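Local coordinates for protein trehalose-6-phosphate phosphatase (Candida albicans, PDB 5DXI) that is a phosphatase of the haloacid dehalogenase (HAD) superfamily, whose phosphatase domain holds a magnesium ion and a beryllium trifluoride ion in this model, at residues Leu12-Asn15 with Asn16-Ser20; Lys77-Gly80 with Asn81-Val84; Glu115-Asp118 with Asp119-Tyr123; Pro149-Gly152 with Asn153-Glu157; Asn245-Asn248 with Lys249-Gly253. All blocks are in the same frame, centred on the assembly; numbering follows the deposited sequence.

Interaction 1: Leu12-Asn15 with Asn16-Ser20; sequences LLLN and NYKES
L14 and K18 make a one-turn contact along helix 10-19, the N-terminal helix packed beside the large mixed sheet, and the chain leaves this helix at S20. The two side chains run side by side in the same direction, and the aliphatic part of the lysine does the touching: K18 CD lies 3.8 Å from L14 CD1. K18 gets there because its CG stands beside its own backbone N (chi1 -62°), which also lays CG 3.4 Å from L14 O. That carbonyl oxygen takes the K18 N-H at 3.0 Å, one step of a regular ladder in which N16, Y17 and E19 bond back to L12, L13 and N15. The E19 bond is the most bent of the four, with an N-H...O angle of 142°.

At the last turn, S20 folds back on Y17. Its OG donates to Y17 O at 2.8 Å, and its backbone N reaches the same oxygen at 3.2 Å from the same face of the carbonyl plane. Y17 points inward, where its OH bonds to N62 and its ring meets R23 (whose NE also bonds to S20 OG) in a cation-pi contact, while L13 and N16 lean on F227 and Y267 of the sheet. The aliphatic stem of K18 extends the leucine surface, and two donors from S20 occupy Y17 O where the helix ends, probably standing in for the next turn's N-H.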
loop_
_atom_site.group_PDB
_atom_site.type_symbol
_atom_site.label_atom_id
_atom_site.label_comp_id
_atom_site.label_asym_id
_atom_site.label_seq_id
_atom_site.Cartn_x
_atom_site.Cartn_y
_atom_site.Cartn_z
ATOM N N LEU A 12 21.614 8.372 -0.438
ATOM C CA LEU A 12 21.834 7.074 0.190
ATOM C C LEU A 12 20.956 6.007 -0.470
ATOM O O LEU A 12 21.418 4.900 -0.741
ATOM C CB LEU A 12 21.548 7.133 1.701
ATOM C CG LEU A 12 21.511 5.777 2.428
ATOM C CD1 LEU A 12 22.815 5.028 2.249
ATOM C CD2 LEU A 12 21.185 5.914 3.913
ATOM N N LEU A 13 19.691 6.339 -0.710
ATOM C CA LEU A 13 18.783 5.379 -1.337
ATOM C C LEU A 13 19.376 4.937 -2.674
ATOM O O LEU A 13 19.431 3.735 -2.980
ATOM C CB LEU A 13 17.381 5.972 -1.532
ATOM C CG LEU A 13 16.339 4.969 -2.043
ATOM C CD1 LEU A 13 16.008 3.940 -0.955
ATOM C CD2 LEU A 13 15.092 5.679 -2.485
ATOM N N LEU A 14 19.865 5.919 -3.432
ATOM C CA LEU A 14 20.462 5.671 -4.741
ATOM C C LEU A 14 21.688 4.777 -4.607
ATOM O O LEU A 14 21.865 3.829 -5.371
ATOM C CB LEU A 14 20.838 6.999 -5.412
ATOM C CG LEU A 14 21.475 6.969 -6.809
ATOM C CD1 LEU A 14 20.582 6.263 -7.826
ATOM C CD2 LEU A 14 21.804 8.384 -7.273
ATOM N N ASN A 15 22.532 5.067 -3.618
ATOM C CA ASN A 15 23.726 4.260 -3.406
ATOM C C ASN A 15 23.408 2.820 -3.040
ATOM O O ASN A 15 24.051 1.892 -3.539
ATOM C CB ASN A 15 24.620 4.899 -2.344
ATOM C CG ASN A 15 25.356 6.111 -2.884
ATOM O OD1 ASN A 15 25.646 6.176 -4.085
ATOM N ND2 ASN A 15 25.660 7.075 -2.015
ATOM N N ASN A 16 22.427 2.624 -2.167
ATOM C CA ASN A 16 22.061 1.276 -1.754
ATOM C C ASN A 16 21.463 0.535 -2.961
ATOM O O ASN A 16 21.715 -0.659 -3.149
ATOM C CB ASN A 16 21.063 1.311 -0.595
ATOM C CG ASN A 16 21.006 -0.002 0.185
ATOM O OD1 ASN A 16 21.683 -0.165 1.188
ATOM N ND2 ASN A 16 20.232 -0.951 -0.303
ATOM N N TYR A 17 20.687 1.259 -3.770
ATOM C CA TYR A 17 20.079 0.705 -4.991
ATOM C C TYR A 17 21.130 0.169 -5.947
ATOM O O TYR A 17 21.079 -0.988 -6.345
ATOM C CB TYR A 17 19.234 1.759 -5.717
ATOM C CG TYR A 17 18.666 1.291 -7.062
ATOM C CD1 TYR A 17 17.496 0.550 -7.119
ATOM C CD2 TYR A 17 19.284 1.623 -8.270
ATOM C CE1 TYR A 17 16.958 0.134 -8.336
ATOM C CE2 TYR A 17 18.752 1.206 -9.497
ATOM C CZ TYR A 17 17.592 0.456 -9.516
ATOM O OH TYR A 17 17.048 0.024 -10.705
ATOM N N LYS A 18 22.107 1.003 -6.280
ATOM C CA LYS A 18 23.116 0.611 -7.249
ATOM C C LYS A 18 24.073 -0.462 -6.705
ATOM O O LYS A 18 24.666 -1.219 -7.471
ATOM C CB LYS A 18 23.860 1.857 -7.749
ATOM C CG LYS A 18 22.881 2.799 -8.448
ATOM C CD LYS A 18 23.504 4.074 -9.001
ATOM C CE LYS A 18 23.268 4.193 -10.526
ATOM N NZ LYS A 18 21.881 3.813 -10.986
ATOM N N GLU A 19 24.206 -0.545 -5.384
ATOM C CA GLU A 19 25.038 -1.576 -4.778
ATOM C C GLU A 19 24.358 -2.951 -4.771
ATOM O O GLU A 19 25.030 -3.982 -4.853
ATOM C CB GLU A 19 25.423 -1.184 -3.349
ATOM C CG GLU A 19 26.877 -1.465 -3.002
ATOM C CD GLU A 19 27.835 -0.473 -3.636
ATOM O OE1 GLU A 19 27.371 0.540 -4.205
ATOM O OE2 GLU A 19 29.058 -0.710 -3.570
ATOM N N SER A 20 23.033 -2.955 -4.655
ATOM C CA SER A 20 22.259 -4.179 -4.438
ATOM C C SER A 20 21.999 -5.027 -5.694
ATOM O O SER A 20 22.012 -4.523 -6.817
ATOM C CB SER A 20 20.926 -3.818 -3.800
ATOM O OG SER A 20 20.173 -3.006 -4.690
#

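Interaction 2: Lys77-Gly80 with Asn81-Val84; sequences KWMG and NKNV
A type I beta turn from M79 to K82 carries the chain off the end of helix 72-79. It is closed by K82 N bonding to M79 O at 3.1 Å, with the donor well above the carbonyl plane and a C=O...N angle of only 116°. Beyond it, N83 is the centre of an inverse gamma turn that leads on to strand 85-88.

The K82 side chain then doubles back over the turn. Bent in its outer half, it brings NZ back toward W78 O, 3.0 Å away, for a weak hydrogen bond; the ammonium's stronger partner is the side-chain oxygen of N50 in helix 47-58. On the way the lysine passes obliquely across M79, and K82 CE lies 3.5 Å from M79 SD. V84 approaches M79 from further along the chain, its CG2 4.4 Å from M79 CB, and it also packs on I64 and I66 of the sheet.

A water spans the turn beside the exposed N81. It donates to K77 O at 3.1 Å and to N81 OD1 at 2.6 Å, the amide of N81 being swung between its backbone N and carbonyl carbon (chi1 56°). Two carbonyls at the helix end, those of K77 and W78, are met by a water and, weakly, by a lysine ammonium; the positive charge would probably also suit the negative end of the helix dipole, while the lysine's methylenes cover the methionine sulfur.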
loop_
_atom_site.group_PDB
_atom_site.type_symbol
_atom_site.label_atom_id
_atom_site.label_comp_id
_atom_site.label_asym_id
_atom_site.label_seq_id
_atom_site.Cartn_x
_atom_site.Cartn_y
_atom_site.Cartn_z
ATOM N N LYS A 77 -6.667 -2.789 -15.338
ATOM C CA LYS A 77 -6.809 -1.749 -16.342
ATOM C C LYS A 77 -5.565 -0.873 -16.472
ATOM O O LYS A 77 -5.003 -0.733 -17.560
ATOM C CB LYS A 77 -8.019 -0.871 -16.016
ATOM C CG LYS A 77 -8.265 0.257 -17.012
ATOM C CD LYS A 77 -9.442 1.127 -16.580
ATOM C CE LYS A 77 -10.784 0.524 -16.946
ATOM N NZ LYS A 77 -11.923 1.404 -16.549
ATOM N N TRP A 78 -5.110 -0.320 -15.356
ATOM C CA TRP A 78 -4.064 0.694 -15.412
ATOM C C TRP A 78 -2.655 0.188 -15.149
ATOM O O TRP A 78 -1.709 0.900 -15.446
ATOM C CB TRP A 78 -4.400 1.822 -14.450
ATOM C CG TRP A 78 -5.621 2.560 -14.858
ATOM C CD1 TRP A 78 -6.811 2.604 -14.198
ATOM C CD2 TRP A 78 -5.784 3.363 -16.036
ATOM N NE1 TRP A 78 -7.706 3.393 -14.884
ATOM C CE2 TRP A 78 -7.096 3.874 -16.013
ATOM C CE3 TRP A 78 -4.941 3.708 -17.097
ATOM C CZ2 TRP A 78 -7.600 4.696 -17.027
ATOM C CZ3 TRP A 78 -5.437 4.543 -18.092
ATOM C CH2 TRP A 78 -6.754 5.027 -18.045
ATOM N N MET A 79 -2.512 -1.041 -14.642
ATOM C CA MET A 79 -1.191 -1.604 -14.359
ATOM C C MET A 79 -0.978 -2.983 -14.967
ATOM O O MET A 79 0.123 -3.531 -14.876
ATOM C CB MET A 79 -0.956 -1.698 -12.841
ATOM C CG MET A 79 -0.855 -0.343 -12.205
ATOM S SD MET A 79 0.743 0.377 -12.621
ATOM C CE MET A 79 0.289 2.092 -12.603
ATOM N N GLY A 80 -2.023 -3.540 -15.578
ATOM C CA GLY A 80 -2.013 -4.926 -16.030
ATOM C C GLY A 80 -1.016 -5.334 -17.105
ATOM O O GLY A 80 -0.506 -6.462 -17.106
ATOM N N ASN A 81 -0.744 -4.431 -18.036
ATOM C CA ASN A 81 0.188 -4.734 -19.113
ATOM C C ASN A 81 1.598 -4.272 -18.757
ATOM O O ASN A 81 2.516 -4.322 -19.574
ATOM C CB ASN A 81 -0.270 -4.075 -20.413
ATOM C CG ASN A 81 -0.437 -2.580 -20.263
ATOM O OD1 ASN A 81 -0.112 -2.013 -19.218
ATOM N ND2 ASN A 81 -0.939 -1.934 -21.303
ATOM N N LYS A 82 1.765 -3.773 -17.542
ATOM C CA LYS A 82 3.088 -3.361 -17.128
ATOM C C LYS A 82 3.713 -4.542 -16.421
ATOM O O LYS A 82 3.010 -5.430 -15.944
ATOM C CB LYS A 82 3.006 -2.105 -16.267
ATOM C CG LYS A 82 2.280 -0.979 -16.995
ATOM C CD LYS A 82 2.523 0.353 -16.326
ATOM C CE LYS A 82 1.222 1.049 -16.020
ATOM N NZ LYS A 82 0.558 1.631 -17.224
ATOM N N ASN A 83 5.028 -4.554 -16.323
ATOM C CA ASN A 83 5.686 -5.749 -15.839
ATOM C C ASN A 83 5.801 -5.715 -14.314
ATOM O O ASN A 83 6.903 -5.716 -13.779
ATOM C CB ASN A 83 7.064 -5.868 -16.492
ATOM C CG ASN A 83 7.654 -7.247 -16.357
ATOM O OD1 ASN A 83 6.955 -8.250 -16.520
ATOM N ND2 ASN A 83 8.950 -7.313 -16.046
ATOM N N VAL A 84 4.658 -5.681 -13.627
ATOM C CA VAL A 84 4.630 -5.535 -12.166
ATOM C C VAL A 84 3.630 -6.468 -11.501
ATOM O O VAL A 84 2.635 -6.883 -12.112
ATOM C CB VAL A 84 4.285 -4.086 -11.737
ATOM C CG1 VAL A 84 5.281 -3.100 -12.313
ATOM C CG2 VAL A 84 2.871 -3.710 -12.152
HETATM O O HOH W 1 -2.015 -0.459 -18.385
#

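Interaction 3: Glu115-Asp118 with Asp119-Tyr123; sequences EKVD and DIFKY
E115 meets D119 one turn further along helix 113-126: its carbonyl oxygen accepts D119 N at 2.8 Å. The D119 carboxylate folds back without a hydrogen bond to it, its CG standing beside its own backbone N (chi1 -74°) and 3.1 Å from E115 O. K116 O takes the I120 N-H, with I120 CG1 tucked against the same oxygen at 3.2 Å. K116 NZ forms a salt bridge with E170. V117 carries the apolar core of the contact. Its CG1 sits over one face of the F121 ring in a CH-pi contact, 3.9 Å from the centroid and 27° off the normal, both side chains pointing the same way. This buried flank faces the four-stranded antiparallel sheet of the HAD cap domain, where F121 meets W142, I133 and V184, and helix 149-165 closes in beside it. D118 ends the segment on the polar flank. K122 N bonds to its carbonyl at 2.8 Å, and the two side chains pass at a slant, D118 OD2 lying 4.2 Å from K122 NZ, too far for a salt bridge. D118 OD1 instead pairs with R135, and K122 NZ donates to a water 3.1 Å away, between the D118 and D119 carboxylates.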
loop_
_atom_site.group_PDB
_atom_site.type_symbol
_atom_site.label_atom_id
_atom_site.label_comp_id
_atom_site.label_asym_id
_atom_site.label_seq_id
_atom_site.Cartn_x
_atom_site.Cartn_y
_atom_site.Cartn_z
ATOM N N GLU A 115 -23.018 -7.425 4.265
ATOM C CA GLU A 115 -24.326 -6.794 4.206
ATOM C C GLU A 115 -24.614 -5.944 5.428
ATOM O O GLU A 115 -25.284 -4.921 5.325
ATOM C CB GLU A 115 -25.422 -7.841 4.027
ATOM C CG GLU A 115 -25.340 -8.539 2.687
ATOM C CD GLU A 115 -25.333 -7.554 1.521
ATOM O OE1 GLU A 115 -26.123 -6.575 1.541
ATOM O OE2 GLU A 115 -24.506 -7.746 0.597
ATOM N N LYS A 116 -24.086 -6.346 6.576
ATOM C CA LYS A 116 -24.266 -5.549 7.773
ATOM C C LYS A 116 -23.493 -4.237 7.657
ATOM O O LYS A 116 -23.993 -3.185 8.043
ATOM C CB LYS A 116 -23.859 -6.336 9.014
ATOM C CG LYS A 116 -24.813 -7.494 9.295
ATOM C CD LYS A 116 -24.387 -8.348 10.479
ATOM C CE LYS A 116 -25.374 -9.502 10.683
ATOM N NZ LYS A 116 -24.860 -10.492 11.667
ATOM N N VAL A 117 -22.275 -4.303 7.127
ATOM C CA VAL A 117 -21.496 -3.093 6.889
ATOM C C VAL A 117 -22.194 -2.221 5.838
ATOM O O VAL A 117 -22.300 -1.005 6.000
ATOM C CB VAL A 117 -20.055 -3.431 6.452
ATOM C CG1 VAL A 117 -19.333 -2.188 5.928
ATOM C CG2 VAL A 117 -19.292 -4.047 7.621
ATOM N N ASP A 118 -22.668 -2.859 4.772
ATOM C CA ASP A 118 -23.386 -2.185 3.701
ATOM C C ASP A 118 -24.590 -1.419 4.251
ATOM O O ASP A 118 -24.776 -0.241 3.948
ATOM C CB ASP A 118 -23.846 -3.201 2.652
ATOM C CG ASP A 118 -24.200 -2.563 1.315
ATOM O OD1 ASP A 118 -23.926 -1.364 1.107
ATOM O OD2 ASP A 118 -24.747 -3.277 0.462
ATOM N N ASP A 119 -25.399 -2.099 5.060
ATOM C CA ASP A 119 -26.559 -1.491 5.711
ATOM C C ASP A 119 -26.167 -0.272 6.534
ATOM O O ASP A 119 -26.844 0.754 6.508
ATOM C CB ASP A 119 -27.267 -2.513 6.603
ATOM C CG ASP A 119 -28.057 -3.532 5.801
ATOM O OD1 ASP A 119 -28.173 -3.359 4.570
ATOM O OD2 ASP A 119 -28.546 -4.511 6.399
ATOM N N ILE A 120 -25.069 -0.386 7.263
ATOM C CA ILE A 120 -24.628 0.717 8.096
ATOM C C ILE A 120 -24.161 1.887 7.212
ATOM O O ILE A 120 -24.482 3.045 7.489
ATOM C CB ILE A 120 -23.518 0.265 9.065
ATOM C CG1 ILE A 120 -24.108 -0.716 10.082
ATOM C CG2 ILE A 120 -22.878 1.462 9.764
ATOM C CD1 ILE A 120 -23.082 -1.428 10.955
ATOM N N PHE A 121 -23.439 1.569 6.136
ATOM C CA PHE A 121 -22.961 2.575 5.191
ATOM C C PHE A 121 -24.131 3.280 4.499
ATOM O O PHE A 121 -24.068 4.479 4.227
ATOM C CB PHE A 121 -22.029 1.954 4.140
ATOM C CG PHE A 121 -20.595 1.779 4.609
ATOM C CD1 PHE A 121 -20.136 2.427 5.746
ATOM C CD2 PHE A 121 -19.709 0.962 3.902
ATOM C CE1 PHE A 121 -18.819 2.263 6.181
ATOM C CE2 PHE A 121 -18.386 0.799 4.326
ATOM C CZ PHE A 121 -17.945 1.448 5.465
ATOM N N LYS A 122 -25.191 2.535 4.198
ATOM C CA LYS A 122 -26.357 3.132 3.549
ATOM C C LYS A 122 -27.010 4.196 4.438
ATOM O O LYS A 122 -27.439 5.247 3.954
ATOM C CB LYS A 122 -27.375 2.054 3.169
ATOM C CG LYS A 122 -27.025 1.305 1.897
ATOM C CD LYS A 122 -28.036 0.212 1.600
ATOM C CE LYS A 122 -27.832 -0.364 0.213
ATOM N NZ LYS A 122 -28.572 -1.647 0.040
ATOM N N TYR A 123 -27.064 3.926 5.738
ATOM C CA TYR A 123 -27.587 4.888 6.702
ATOM C C TYR A 123 -26.777 6.182 6.732
ATOM O O TYR A 123 -27.344 7.277 6.719
ATOM C CB TYR A 123 -27.630 4.263 8.100
ATOM C CG TYR A 123 -28.000 5.229 9.211
ATOM C CD1 TYR A 123 -29.329 5.486 9.528
ATOM C CD2 TYR A 123 -27.012 5.849 9.974
ATOM C CE1 TYR A 123 -29.668 6.357 10.550
ATOM C CE2 TYR A 123 -27.339 6.722 11.001
ATOM C CZ TYR A 123 -28.668 6.972 11.285
ATOM O OH TYR A 123 -28.994 7.836 12.306
HETATM O O HOH W 2 -27.396 -3.509 2.230
#

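Interaction 4: Pro149-Gly152 with Asn153-Glu157; sequences PDLG and NFQAE
N153 reaches back to P149 across the first turn of helix 149-165, with its backbone N and, less certainly, its side-chain amide on one carbonyl. The backbone N bonds to P149 O at 2.9 Å, and the side-chain ND2 is aimed at the same oxygen, modelled so close that the length is doubtful. The amide can fold over the turn because CG stands beside the backbone N (chi1 -76°). F154 follows, its N bonded to D150 O at 2.9 Å; with CG opposite that nitrogen across the CA-CB bond (chi1 178°), the ring swings off the first turn, and CB alone comes close, 3.2 Å from D150 O. Q155 makes the straightest link, its N-H pointing almost directly at L151 O over 2.7 Å. Its side chain, bent at chi2, lies next to L151 and points the same way, with CG 3.8 Å and OE1 3.6 Å from L151 CD1. That amide oxygen is buried against the leucine methyl and has no polar partner in the model. A156 then bonds to G152 O, and its CB is pressed to 3.1 Å from this oxygen. E157 continues the ladder by bonding to N153 O. Just ahead of the helix, D148 accepts the L151 N-H through its carboxylate. In the cap, N153 and A156 rest on Y144, just past strand 140-143, while Q155 packs on K127 and T128, right after helix 113-126.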
loop_
_atom_site.group_PDB
_atom_site.type_symbol
_atom_site.label_atom_id
_atom_site.label_comp_id
_atom_site.label_asym_id
_atom_site.label_seq_id
_atom_site.Cartn_x
_atom_site.Cartn_y
_atom_site.Cartn_z
ATOM N N PRO A 149 -17.084 19.118 4.425
ATOM C CA PRO A 149 -16.040 18.657 5.344
ATOM C C PRO A 149 -16.560 18.369 6.746
ATOM O O PRO A 149 -16.302 17.291 7.282
ATOM C CB PRO A 149 -15.062 19.832 5.366
ATOM C CG PRO A 149 -15.186 20.426 4.019
ATOM C CD PRO A 149 -16.639 20.284 3.638
ATOM N N ASP A 150 -17.279 19.322 7.330
ATOM C CA ASP A 150 -17.716 19.199 8.716
ATOM C C ASP A 150 -18.712 18.064 8.937
ATOM O O ASP A 150 -18.533 17.238 9.832
ATOM C CB ASP A 150 -18.315 20.523 9.193
ATOM C CG ASP A 150 -17.282 21.634 9.254
ATOM O OD1 ASP A 150 -16.323 21.504 10.048
ATOM O OD2 ASP A 150 -17.422 22.624 8.497
ATOM N N LEU A 151 -19.757 18.014 8.125
ATOM C CA LEU A 151 -20.760 16.975 8.300
ATOM C C LEU A 151 -20.156 15.606 7.995
ATOM O O LEU A 151 -20.323 14.664 8.769
ATOM C CB LEU A 151 -21.980 17.247 7.419
ATOM C CG LEU A 151 -23.103 16.212 7.508
ATOM C CD1 LEU A 151 -23.701 16.206 8.911
ATOM C CD2 LEU A 151 -24.162 16.515 6.471
ATOM N N GLY A 152 -19.437 15.513 6.880
ATOM C CA GLY A 152 -18.753 14.290 6.504
ATOM C C GLY A 152 -17.878 13.757 7.625
ATOM O O GLY A 152 -18.032 12.609 8.043
ATOM N N ASN A 153 -16.984 14.597 8.143
ATOM C CA ASN A 153 -16.107 14.183 9.240
ATOM C C ASN A 153 -16.885 13.811 10.499
ATOM O O ASN A 153 -16.515 12.882 11.221
ATOM C CB ASN A 153 -15.087 15.274 9.550
ATOM C CG ASN A 153 -13.973 15.329 8.523
ATOM O OD1 ASN A 153 -13.054 14.508 8.548
ATOM N ND2 ASN A 153 -14.048 16.292 7.613
ATOM N N PHE A 154 -17.967 14.537 10.753
ATOM C CA PHE A 154 -18.834 14.245 11.886
ATOM C C PHE A 154 -19.510 12.893 11.701
ATOM O O PHE A 154 -19.482 12.047 12.596
ATOM C CB PHE A 154 -19.888 15.342 12.064
ATOM C CG PHE A 154 -20.850 15.083 13.193
ATOM C CD1 PHE A 154 -20.443 15.205 14.512
ATOM C CD2 PHE A 154 -22.169 14.739 12.932
ATOM C CE1 PHE A 154 -21.328 14.969 15.553
ATOM C CE2 PHE A 154 -23.061 14.509 13.965
ATOM C CZ PHE A 154 -22.640 14.622 15.278
ATOM N N GLN A 155 -20.145 12.707 10.548
ATOM C CA GLN A 155 -20.815 11.447 10.241
ATOM C C GLN A 155 -19.832 10.280 10.198
ATOM O O GLN A 155 -20.163 9.164 10.606
ATOM C CB GLN A 155 -21.571 11.542 8.916
ATOM C CG GLN A 155 -22.701 12.544 8.954
ATOM C CD GLN A 155 -23.690 12.256 10.064
ATOM O OE1 GLN A 155 -24.182 13.180 10.710
ATOM N NE2 GLN A 155 -23.982 10.977 10.302
ATOM N N ALA A 156 -18.628 10.554 9.700
ATOM C CA ALA A 156 -17.583 9.545 9.601
ATOM C C ALA A 156 -17.197 9.034 10.967
ATOM O O ALA A 156 -17.066 7.826 11.161
ATOM C CB ALA A 156 -16.366 10.099 8.901
ATOM N N GLU A 157 -17.037 9.957 11.915
ATOM C CA GLU A 157 -16.595 9.605 13.257
ATOM C C GLU A 157 -17.578 8.690 13.970
ATOM O O GLU A 157 -17.174 7.784 14.709
ATOM C CB GLU A 157 -16.380 10.865 14.098
ATOM C CG GLU A 157 -16.218 10.587 15.587
ATOM C CD GLU A 157 -15.609 11.761 16.338
ATOM O OE1 GLU A 157 -15.940 12.920 16.000
ATOM O OE2 GLU A 157 -14.821 11.519 17.282
#

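Interaction 5: Asn245-Asn248 with Lys249-Gly253; sequences NEIN and KKWKG
I247 and W251 form the tight side of this one-turn contact in helix 235-253. The methyl I247 CG2 sits squarely over the six-membered ring, a CH-pi contact 3.6 Å from the centroid and only 11° off the normal. I247 O lies over the same indole nearer its root, 3.4 Å from W251 CG, while accepting W251 N at 2.8 Å. With CG beside the tryptophan's own backbone N (chi1 -74°), the ring is laid back along the helix onto the isoleucine. Helix 235-253 is the crossover of a beta-alpha-beta unit between the parallel strands 227-232 and 266-271 of the Rossmann-like HAD core. Its tryptophan packs on V266 of the sheet and on V199 of helix 191-199, and also forms a cation-pi contact with R256. The other flank is looser. N248 and K252 cross at a slant, N248 ND2 no nearer than 3.9 Å to K252 CD, and what joins them firmly is the backbone bond from K252 N to N248 O at 3.0 Å. On the exposed surface K249 stretches away fully extended after its N bonds to N245 O, and the K250 ammonium turns to a salt bridge with D254.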
loop_
_atom_site.group_PDB
_atom_site.type_symbol
_atom_site.label_atom_id
_atom_site.label_comp_id
_atom_site.label_asym_id
_atom_site.label_seq_id
_atom_site.Cartn_x
_atom_site.Cartn_y
_atom_site.Cartn_z
ATOM N N ASN A 245 9.520 -3.247 9.297
ATOM C CA ASN A 245 10.261 -3.014 10.540
ATOM C C ASN A 245 10.475 -4.312 11.321
ATOM O O ASN A 245 11.551 -4.558 11.861
ATOM C CB ASN A 245 9.536 -1.997 11.416
ATOM C CG ASN A 245 9.550 -0.603 10.818
ATOM O OD1 ASN A 245 10.425 -0.261 10.009
ATOM N ND2 ASN A 245 8.569 0.210 11.204
ATOM N N GLU A 246 9.432 -5.125 11.396
ATOM C CA GLU A 246 9.511 -6.407 12.085
ATOM C C GLU A 246 10.511 -7.355 11.425
ATOM O O GLU A 246 11.281 -8.030 12.102
ATOM C CB GLU A 246 8.125 -7.034 12.141
ATOM C CG GLU A 246 7.160 -6.227 12.999
ATOM C CD GLU A 246 5.784 -6.858 13.084
ATOM O OE1 GLU A 246 5.483 -7.757 12.260
ATOM O OE2 GLU A 246 5.011 -6.448 13.979
ATOM N N ILE A 247 10.507 -7.399 10.098
ATOM C CA ILE A 247 11.446 -8.249 9.382
ATOM C C ILE A 247 12.881 -7.763 9.607
ATOM O O ILE A 247 13.791 -8.561 9.860
ATOM C CB ILE A 247 11.117 -8.294 7.882
ATOM C CG1 ILE A 247 9.834 -9.100 7.670
ATOM C CG2 ILE A 247 12.267 -8.903 7.101
ATOM C CD1 ILE A 247 9.207 -8.939 6.276
ATOM N N ASN A 248 13.068 -6.450 9.551
ATOM C CA ASN A 248 14.374 -5.852 9.787
ATOM C C ASN A 248 14.878 -6.193 11.176
ATOM O O ASN A 248 16.037 -6.574 11.348
ATOM C CB ASN A 248 14.300 -4.333 9.639
ATOM C CG ASN A 248 15.667 -3.685 9.539
ATOM O OD1 ASN A 248 16.315 -3.744 8.500
ATOM N ND2 ASN A 248 16.112 -3.066 10.628
ATOM N N LYS A 249 13.984 -6.106 12.157
ATOM C CA LYS A 249 14.363 -6.380 13.535
ATOM C C LYS A 249 14.636 -7.878 13.718
ATOM O O LYS A 249 15.515 -8.266 14.487
ATOM C CB LYS A 249 13.282 -5.913 14.508
ATOM C CG LYS A 249 13.651 -6.170 15.949
ATOM C CD LYS A 249 12.594 -5.704 16.930
ATOM C CE LYS A 249 13.082 -5.927 18.363
ATOM N NZ LYS A 249 12.168 -5.355 19.388
ATOM N N LYS A 250 13.898 -8.709 12.988
ATOM C CA LYS A 250 14.098 -10.156 13.021
ATOM C C LYS A 250 15.499 -10.451 12.485
ATOM O O LYS A 250 16.253 -11.239 13.073
ATOM C CB LYS A 250 13.027 -10.873 12.189
ATOM C CG LYS A 250 13.228 -12.369 11.995
ATOM C CD LYS A 250 12.931 -13.084 13.303
ATOM C CE LYS A 250 12.787 -14.589 13.136
ATOM N NZ LYS A 250 14.051 -15.261 12.729
ATOM N N TRP A 251 15.848 -9.804 11.375
ATOM C CA TRP A 251 17.185 -9.947 10.809
ATOM C C TRP A 251 18.311 -9.458 11.739
ATOM O O TRP A 251 19.395 -10.039 11.732
ATOM C CB TRP A 251 17.265 -9.219 9.474
ATOM C CG TRP A 251 16.550 -9.935 8.364
ATOM C CD1 TRP A 251 16.166 -11.248 8.343
ATOM C CD2 TRP A 251 16.127 -9.376 7.114
ATOM N NE1 TRP A 251 15.529 -11.534 7.155
ATOM C CE2 TRP A 251 15.497 -10.401 6.386
ATOM C CE3 TRP A 251 16.214 -8.099 6.545
ATOM C CZ2 TRP A 251 14.956 -10.194 5.114
ATOM C CZ3 TRP A 251 15.693 -7.898 5.290
ATOM C CH2 TRP A 251 15.066 -8.939 4.584
ATOM N N LYS A 252 18.083 -8.395 12.517
ATOM C CA LYS A 252 19.122 -7.925 13.454
ATOM C C LYS A 252 19.057 -8.658 14.804
ATOM O O LYS A 252 20.045 -8.682 15.540
ATOM C CB LYS A 252 19.073 -6.407 13.664
ATOM C CG LYS A 252 17.735 -5.842 14.035
ATOM C CD LYS A 252 17.727 -4.315 13.913
ATOM C CE LYS A 252 18.632 -3.645 14.942
ATOM N NZ LYS A 252 18.657 -2.159 14.769
ATOM N N GLY A 253 17.913 -9.263 15.124
ATOM C CA GLY A 253 17.814 -10.117 16.300
ATOM C C GLY A 253 18.707 -11.314 16.046
ATOM O O GLY A 253 19.509 -11.719 16.890
#

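All five contacts are local and follow one another in series, so none nests in or crosses another. None closes a long loop: interactions 1, 3, 4 and 5 bind successive helical turns, and interaction 2 closes a tight turn. Interaction 1 lies in the N-terminal helix, which packs beside the large mixed sheet; interaction 2 links helix 72-79 to strand 85-88 of that sheet. The chain then enters the cap, where interactions 3 and 4 lie in neighbouring helices, their nearest atoms about 5 Å apart. Interaction 5 returns to the core, within about 10 Å of interaction 1 at the nearest atoms, while the cap pair lies across the chain's centre from interaction 1.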